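Local coordinates for protein acetate kinase (PDB 4H0O) that acts as an acetate kinase of the ASKHA superfamily, interconverting acetate and acetyl phosphate, with pyrophosphate rather than ATP as the phosphoryl partner, at residues R44-V47 / P53-E56; Q163-Y168 / S226-M231; A346-D349 / G355-L358. All coordinates share one frame; numbering follows the deposited sequence.

Contact 1: residues R44-V47 / P53-E56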
loop_
_atom_site.group_PDB
_atom_site.type_symbol
_atom_site.label_atom_id
_atom_site.label_comp_id
_atom_site.label_asym_id
_atom_site.label_seq_id
_atom_site.Cartn_x
_atom_site.Cartn_y
_atom_site.Cartn_z
ATOM N N ARG B 44 5.843 4.828 -40.972
ATOM C CA ARG B 44 7.213 4.328 -40.879
ATOM C C ARG B 44 8.200 5.272 -41.563
ATOM O O ARG B 44 7.867 5.903 -42.567
ATOM C CB ARG B 44 7.316 2.928 -41.488
ATOM C CG ARG B 44 6.257 1.957 -40.993
ATOM C CD ARG B 44 5.986 2.142 -39.509
ATOM N NE ARG B 44 7.052 1.580 -38.685
ATOM C CZ ARG B 44 7.227 1.858 -37.397
ATOM N NH1 ARG B 44 6.403 2.694 -36.780
ATOM N NH2 ARG B 44 8.224 1.300 -36.725
ATOM N N VAL B 45 9.413 5.369 -41.022
ATOM C CA VAL B 45 10.427 6.239 -41.607
ATOM C C VAL B 45 11.766 5.514 -41.752
ATOM O O VAL B 45 12.221 4.824 -40.835
ATOM C CB VAL B 45 10.590 7.565 -40.809
ATOM C CG1 VAL B 45 11.049 7.295 -39.395
ATOM C CG2 VAL B 45 11.563 8.501 -41.507
ATOM N N ASN B 46 12.369 5.645 -42.930
ATOM C CA ASN B 46 13.734 5.186 -43.143
ATOM C C ASN B 46 14.687 6.376 -43.064
ATOM O O ASN B 46 14.497 7.382 -43.754
ATOM C CB ASN B 46 13.877 4.467 -44.491
ATOM C CG ASN B 46 13.124 3.146 -44.537
ATOM O OD1 ASN B 46 12.877 2.520 -43.504
ATOM N ND2 ASN B 46 12.765 2.711 -45.740
ATOM N N VAL B 47 15.697 6.263 -42.206
ATOM C CA VAL B 47 16.671 7.333 -42.015
ATOM C C VAL B 47 17.595 7.453 -43.237
ATOM O O VAL B 47 18.196 8.503 -43.475
ATOM C CB VAL B 47 17.457 7.134 -40.683
ATOM C CG1 VAL B 47 18.159 5.786 -40.667
ATOM C CG2 VAL B 47 18.445 8.258 -40.441
ATOM N N PRO B 53 7.019 9.182 -45.409
ATOM C CA PRO B 53 6.521 8.200 -44.439
ATOM C C PRO B 53 5.575 7.227 -45.134
ATOM O O PRO B 53 4.960 7.589 -46.140
ATOM C CB PRO B 53 5.758 9.058 -43.426
ATOM C CG PRO B 53 5.392 10.291 -44.174
ATOM C CD PRO B 53 6.541 10.543 -45.102
ATOM N N PHE B 54 5.461 6.010 -44.611
ATOM C CA PHE B 54 4.707 4.972 -45.297
ATOM C C PHE B 54 4.159 3.927 -44.337
ATOM O O PHE B 54 4.629 3.802 -43.204
ATOM C CB PHE B 54 5.599 4.283 -46.337
ATOM C CG PHE B 54 6.802 3.599 -45.747
ATOM C CD1 PHE B 54 7.948 4.319 -45.448
ATOM C CD2 PHE B 54 6.788 2.237 -45.491
ATOM C CE1 PHE B 54 9.056 3.698 -44.908
ATOM C CE2 PHE B 54 7.894 1.608 -44.946
ATOM C CZ PHE B 54 9.029 2.340 -44.658
ATOM N N ILE B 55 3.163 3.179 -44.799
ATOM C CA ILE B 55 2.715 1.989 -44.090
ATOM C C ILE B 55 3.506 0.798 -44.615
ATOM O O ILE B 55 3.566 0.570 -45.825
ATOM C CB ILE B 55 1.211 1.730 -44.290
ATOM C CG1 ILE B 55 0.403 2.974 -43.913
ATOM C CG2 ILE B 55 0.761 0.531 -43.463
ATOM C CD1 ILE B 55 -1.092 2.809 -44.074
ATOM N N GLU B 56 4.130 0.049 -43.712
ATOM C CA GLU B 56 4.862 -1.142 -44.115
ATOM C C GLU B 56 4.005 -2.380 -43.895
ATOM O O GLU B 56 3.631 -2.694 -42.766
ATOM C CB GLU B 56 6.176 -1.262 -43.341
ATOM C CG GLU B 56 6.970 -2.526 -43.650
ATOM C CD GLU B 56 8.407 -2.447 -43.168
ATOM O OE1 GLU B 56 8.819 -1.365 -42.695
ATOM O OE2 GLU B 56 9.126 -3.464 -43.265
#
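The backbones of Arg-44 and Phe-54 hold each other through two hydrogen bonds, as an antiparallel hydrogen-bonded pair. Arg-44 N gives its hydrogen to Phe-54 O at 2.7 Å, nearly straight at 165°, while the return bond from Phe-54 N to Arg-44 O is longer, 3.2 Å, and more bent. That same Arg-44 O also takes a CA-H...O contact from Pro-53 CA at 3.3 Å. Proline suits this place at the start of the strand, since the pairing with 44-47 asks no N-H of it.

Beside the backbone bonds, Arg-44 CB sits over one face of the Phe-54 ring, 3.8 Å from its centroid and displaced toward the rim, a CH-pi contact. The ring reaches this place because Phe-54 CG lies between its own backbone N and carbonyl carbon (chi1 61°), which folds it over Arg-44. The amide of Asn-46 comes to the ring obliquely, its plane turned 62° from the ring plane. Arg-44 CG meets Glu-56 CB at 4.0 Å, and bends at the next two torsions then lead the rest of the chain away from this strand; the side chain also touches Ser-25.

Farther out, Glu-56 OE2 is hydrogen-bonded to His-58, and Lys-65 of strand 62-67 also touches Phe-54. The pair is the last rung of the hairpin joining strands 36-44 and 54-59. The chemistry thus divides the work of arginine: its CB packs on one face of the ring, while its charge, 5.3 Å from Arg-44 NE to Glu-56 OE1, probably adds only a weak attraction.

Contact 2: residues Q163-Y168 / S226-M231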
loop_
_atom_site.group_PDB
_atom_site.type_symbol
_atom_site.label_atom_id
_atom_site.label_comp_id
_atom_site.label_asym_id
_atom_site.label_seq_id
_atom_site.Cartn_x
_atom_site.Cartn_y
_atom_site.Cartn_z
ATOM N N GLN B 163 -17.050 -5.508 -3.017
ATOM C CA GLN B 163 -17.118 -4.114 -2.580
ATOM C C GLN B 163 -16.057 -3.751 -1.542
ATOM O O GLN B 163 -15.416 -2.707 -1.642
ATOM C CB GLN B 163 -18.513 -3.786 -2.033
ATOM C CG GLN B 163 -18.667 -2.338 -1.563
ATOM C CD GLN B 163 -20.021 -2.057 -0.934
ATOM O OE1 GLN B 163 -20.752 -2.977 -0.568
ATOM N NE2 GLN B 163 -20.360 -0.779 -0.807
ATOM N N ALA B 164 -15.871 -4.620 -0.555
ATOM C CA ALA B 164 -14.907 -4.375 0.514
ATOM C C ALA B 164 -13.481 -4.219 -0.009
ATOM O O ALA B 164 -12.666 -3.511 0.589
ATOM C CB ALA B 164 -14.971 -5.488 1.550
ATOM N N GLU B 165 -13.186 -4.884 -1.123
ATOM C CA GLU B 165 -11.847 -4.856 -1.704
ATOM C C GLU B 165 -11.686 -3.690 -2.681
ATOM O O GLU B 165 -10.565 -3.292 -3.003
ATOM C CB GLU B 165 -11.555 -6.178 -2.420
ATOM C CG GLU B 165 -12.176 -7.404 -1.759
ATOM C CD GLU B 165 -11.371 -7.906 -0.579
ATOM O OE1 GLU B 165 -10.127 -7.967 -0.691
ATOM O OE2 GLU B 165 -11.977 -8.240 0.462
ATOM N N ARG B 166 -12.808 -3.150 -3.151
ATOM C CA ARG B 166 -12.796 -2.019 -4.081
ATOM C C ARG B 166 -12.936 -0.691 -3.349
ATOM O O ARG B 166 -12.794 0.377 -3.954
ATOM C CB ARG B 166 -13.941 -2.132 -5.094
ATOM C CG ARG B 166 -13.848 -3.291 -6.068
ATOM C CD ARG B 166 -14.996 -3.254 -7.072
ATOM N NE ARG B 166 -14.917 -2.098 -7.962
ATOM C CZ ARG B 166 -15.951 -1.581 -8.619
ATOM N NH1 ARG B 166 -17.159 -2.110 -8.483
ATOM N NH2 ARG B 166 -15.777 -0.528 -9.405
ATOM N N THR B 167 -13.217 -0.765 -2.051
ATOM C CA THR B 167 -13.585 0.417 -1.267
ATOM C C THR B 167 -12.440 0.992 -0.434
ATOM O O THR B 167 -11.824 0.285 0.368
ATOM C CB THR B 167 -14.758 0.106 -0.313
ATOM O OG1 THR B 167 -15.885 -0.348 -1.073
ATOM C CG2 THR B 167 -15.150 1.343 0.483
ATOM N N TYR B 168 -12.174 2.283 -0.617
ATOM C CA TYR B 168 -11.212 2.987 0.220
ATOM C C TYR B 168 -11.899 3.554 1.462
ATOM O O TYR B 168 -13.050 3.990 1.403
ATOM C CB TYR B 168 -10.522 4.097 -0.574
ATOM C CG TYR B 168 -9.616 3.578 -1.664
ATOM C CD1 TYR B 168 -8.406 2.970 -1.351
ATOM C CD2 TYR B 168 -9.963 3.695 -3.005
ATOM C CE1 TYR B 168 -7.570 2.491 -2.338
ATOM C CE2 TYR B 168 -9.130 3.218 -4.003
ATOM C CZ TYR B 168 -7.934 2.617 -3.661
ATOM O OH TYR B 168 -7.095 2.139 -4.639
ATOM N N SER B 226 -10.352 -12.804 -10.399
ATOM C CA SER B 226 -9.674 -11.747 -9.659
ATOM C C SER B 226 -10.348 -11.549 -8.304
ATOM O O SER B 226 -11.557 -11.322 -8.237
ATOM C CB SER B 226 -9.711 -10.442 -10.458
ATOM O OG SER B 226 -9.112 -9.381 -9.738
ATOM N N PHE B 227 -9.571 -11.660 -7.229
ATOM C CA PHE B 227 -10.077 -11.408 -5.885
ATOM C C PHE B 227 -9.674 -10.000 -5.457
ATOM O O PHE B 227 -10.497 -9.224 -4.970
ATOM C CB PHE B 227 -9.540 -12.448 -4.895
ATOM C CG PHE B 227 -10.150 -12.352 -3.521
ATOM C CD1 PHE B 227 -11.302 -13.060 -3.210
ATOM C CD2 PHE B 227 -9.572 -11.555 -2.541
ATOM C CE1 PHE B 227 -11.868 -12.974 -1.947
ATOM C CE2 PHE B 227 -10.134 -11.464 -1.274
ATOM C CZ PHE B 227 -11.282 -12.174 -0.978
ATOM N N ASP B 228 -8.401 -9.670 -5.634
ATOM C CA ASP B 228 -7.950 -8.300 -5.422
ATOM C C ASP B 228 -6.783 -7.986 -6.345
ATOM O O ASP B 228 -6.194 -8.894 -6.941
ATOM C CB ASP B 228 -7.563 -8.054 -3.963
ATOM C CG ASP B 228 -7.536 -6.574 -3.611
ATOM O OD1 ASP B 228 -8.133 -5.772 -4.361
ATOM O OD2 ASP B 228 -6.922 -6.208 -2.589
ATOM N N THR B 229 -6.455 -6.703 -6.468
ATOM C CA THR B 229 -5.400 -6.287 -7.382
ATOM C C THR B 229 -4.663 -5.042 -6.897
ATOM O O THR B 229 -5.121 -4.343 -5.992
ATOM C CB THR B 229 -5.946 -6.050 -8.799
ATOM O OG1 THR B 229 -4.857 -5.954 -9.726
ATOM C CG2 THR B 229 -6.771 -4.771 -8.844
ATOM N N SER B 230 -3.534 -4.761 -7.536
ATOM C CA SER B 230 -2.574 -3.784 -7.039
ATOM C C SER B 230 -2.925 -2.331 -7.370
ATOM O O SER B 230 -2.751 -1.440 -6.537
ATOM C CB SER B 230 -1.193 -4.119 -7.598
ATOM O OG SER B 230 -0.173 -3.608 -6.771
ATOM N N MET B 231 -3.387 -2.085 -8.592
ATOM C CA MET B 231 -3.798 -0.739 -8.978
ATOM C C MET B 231 -5.131 -0.407 -8.307
ATOM O O MET B 231 -5.808 -1.299 -7.786
ATOM C CB MET B 231 -3.898 -0.611 -10.504
ATOM C CG MET B 231 -2.547 -0.585 -11.225
ATOM S SD MET B 231 -2.679 -0.480 -13.033
ATOM C CE MET B 231 -0.965 -0.198 -13.486
#
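A classic beta bulge, in which two residues, Phe-227 and Asp-228, are paired by backbone hydrogen bonds with the single Gly-220, forms the strand side of this contact; Glu-165 of the short helix 163-166 packs against it. The helical psi of Phe-227 (-49°) interrupts the extended strand. Glu-165 turns sharply at chi2 (-81°), which brings its carboxylate beside the phenyl group: OE1 lies 3.5 Å from Phe-227 CE2, approaching obliquely, with carboxylate and ring planes 55° apart. Lower on the glutamate, CB is 4.0 Å from Asp-228 OD1.

Two carboxylates are thereby brought together, Glu-165 OE1 and Asp-228 OD2 being 4.1 Å apart, with Glu-323 close to both. Such crowding would probably raise the proton affinity of one or more of these carboxylates. Lys-180, and Lys-315 of the second subunit, may partly offset it through long, weak ion pairs to Asp-228. The short aspartate at the bulge can reach the next backbone N-H, Asp-228 OD1 accepting a weak bond from Thr-229 N, 2.8 Å away. Lys-311 of the second subunit packs on Glu-165. Strand 225-229 is the outermost, within this chain, of three consecutive antiparallel strands, with 205-211 and 216-222, in the ribonuclease H-like core of the ASKHA superfamily.

Contact 3: residues A346-D349 / G355-L358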
loop_
_atom_site.group_PDB
_atom_site.type_symbol
_atom_site.label_atom_id
_atom_site.label_comp_id
_atom_site.label_asym_id
_atom_site.label_seq_id
_atom_site.Cartn_x
_atom_site.Cartn_y
_atom_site.Cartn_z
ATOM N N ALA B 346 15.304 -12.170 -6.900
ATOM C CA ALA B 346 15.182 -11.296 -5.741
ATOM C C ALA B 346 13.878 -11.565 -4.991
ATOM O O ALA B 346 13.862 -11.627 -3.761
ATOM C CB ALA B 346 15.276 -9.839 -6.157
ATOM N N ILE B 347 12.790 -11.731 -5.737
ATOM C CA ILE B 347 11.492 -12.015 -5.134
ATOM C C ILE B 347 11.470 -13.387 -4.452
ATOM O O ILE B 347 11.053 -13.513 -3.296
ATOM C CB ILE B 347 10.357 -11.928 -6.173
ATOM C CG1 ILE B 347 10.169 -10.483 -6.635
ATOM C CG2 ILE B 347 9.061 -12.455 -5.593
ATOM C CD1 ILE B 347 9.997 -9.499 -5.490
ATOM N N CYS B 348 11.928 -14.413 -5.164
ATOM C CA CYS B 348 11.894 -15.774 -4.633
ATOM C C CYS B 348 12.762 -15.965 -3.385
ATOM O O CYS B 348 12.454 -16.801 -2.531
ATOM C CB CYS B 348 12.267 -16.787 -5.719
ATOM S SG CYS B 348 11.062 -16.869 -7.077
ATOM N N ASP B 349 13.840 -15.191 -3.275
ATOM C CA ASP B 349 14.684 -15.247 -2.083
ATOM C C ASP B 349 13.982 -14.633 -0.869
ATOM O O ASP B 349 14.159 -15.095 0.259
ATOM C CB ASP B 349 16.039 -14.570 -2.337
ATOM C CG ASP B 349 17.020 -15.474 -3.080
ATOM O OD1 ASP B 349 16.738 -16.685 -3.218
ATOM O OD2 ASP B 349 18.082 -14.973 -3.510
ATOM N N GLY B 355 8.264 -21.643 1.247
ATOM C CA GLY B 355 8.329 -22.894 0.512
ATOM C C GLY B 355 8.588 -22.739 -0.978
ATOM O O GLY B 355 7.978 -23.435 -1.795
ATOM N N ILE B 356 9.490 -21.827 -1.336
ATOM C CA ILE B 356 9.898 -21.661 -2.730
ATOM C C ILE B 356 11.336 -22.123 -2.946
ATOM O O ILE B 356 12.285 -21.498 -2.463
ATOM C CB ILE B 356 9.727 -20.204 -3.225
ATOM C CG1 ILE B 356 8.244 -19.872 -3.388
ATOM C CG2 ILE B 356 10.437 -19.997 -4.558
ATOM C CD1 ILE B 356 7.969 -18.475 -3.921
ATOM N N GLU B 357 11.483 -23.229 -3.671
ATOM C CA GLU B 357 12.789 -23.788 -3.991
ATOM C C GLU B 357 13.048 -23.587 -5.478
ATOM O O GLU B 357 12.561 -24.352 -6.314
ATOM C CB GLU B 357 12.821 -25.276 -3.642
ATOM C CG GLU B 357 12.180 -25.592 -2.297
ATOM C CD GLU B 357 12.167 -27.077 -1.973
ATOM O OE1 GLU B 357 12.177 -27.902 -2.914
ATOM O OE2 GLU B 357 12.147 -27.416 -0.771
ATOM N N LEU B 358 13.816 -22.551 -5.800
ATOM C CA LEU B 358 14.003 -22.133 -7.183
ATOM C C LEU B 358 15.163 -22.866 -7.859
ATOM O O LEU B 358 16.257 -22.963 -7.298
ATOM C CB LEU B 358 14.234 -20.618 -7.242
ATOM C CG LEU B 358 13.875 -19.905 -8.547
ATOM C CD1 LEU B 358 12.375 -19.954 -8.788
ATOM C CD2 LEU B 358 14.357 -18.469 -8.532
#
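No ring, amide or other flat group takes part where Cys-348 meets Ile-356 and Leu-358, so there are no faces or edges to match; rounded thiol and methyl groups do the touching. Cys-348 of helix 341-350 is directed toward the loop and lies against both partners at once. Its CB meets Ile-356 CG2 at 3.9 Å, and its SG meets Leu-358 CD1 at 3.8 Å. The second leucine methyl, Leu-358 CD2, rests against the CB-SG bond of Cys-348, 3.9 Å from each atom.

Cys-348 SG stands beside its backbone N (chi1 -66°), which turns the sulfur toward the leucine methyls, while CB touches both Ile-356 CG2 and Leu-358 CD2. Leu-358 CG is opposite its own backbone N, extending the forked end to the helix, where both methyls reach the sulfur. Ile-356 offers its short branch CG2, a single methyl, and its side chain also touches Val-383, Val-381 and Thr-375.

Residues 356-358 run extended, so Ile-356 and Leu-358 face the helix while Glu-357 turns outward, its OE1 hydrogen-bonded to Ser-378 OG. Gly-355 is the turn residue before them, with a positive phi, 102°, easily adopted by a residue without a side chain. Backbone bonds from Gly-355 to Val-381 and from Glu-357 to Met-376 hold the loop in place, and Val-383 of strand 382-385 also touches Cys-348, tying the helix and its following loop to the sheet holding 205-211 and 329-333.

Cysteine fits as a small, polarisable residue between two branched aliphatic chains. The contact rests on dispersion and the burial of apolar surface, with no hydrogen bond across it, and such a surrounding would probably keep the thiol in its neutral form.

The three contacts follow one another along the chain and none touches another. Contact 1 belongs to the sheet holding 16-21 and 54-59 and lies on the opposite side of the chain's centre from the other two, its centre 44 Å from that of contact 2 and 46 Å from that of contact 3. Contacts 2 and 3 are both attached to the sheet holding 205-211 and 329-333 and to helix 299-324, with centres 26 Å and nearest atoms about 12 Å apart. Contact 2 alone also meets the second subunit. Contact 1 comes nearest a predicted site: the side chain of Arg-44 is about 11 Å from that of Asn-20, a probable magnesium ligand. Contacts 2 and 3 lie away from the predicted catalytic residues.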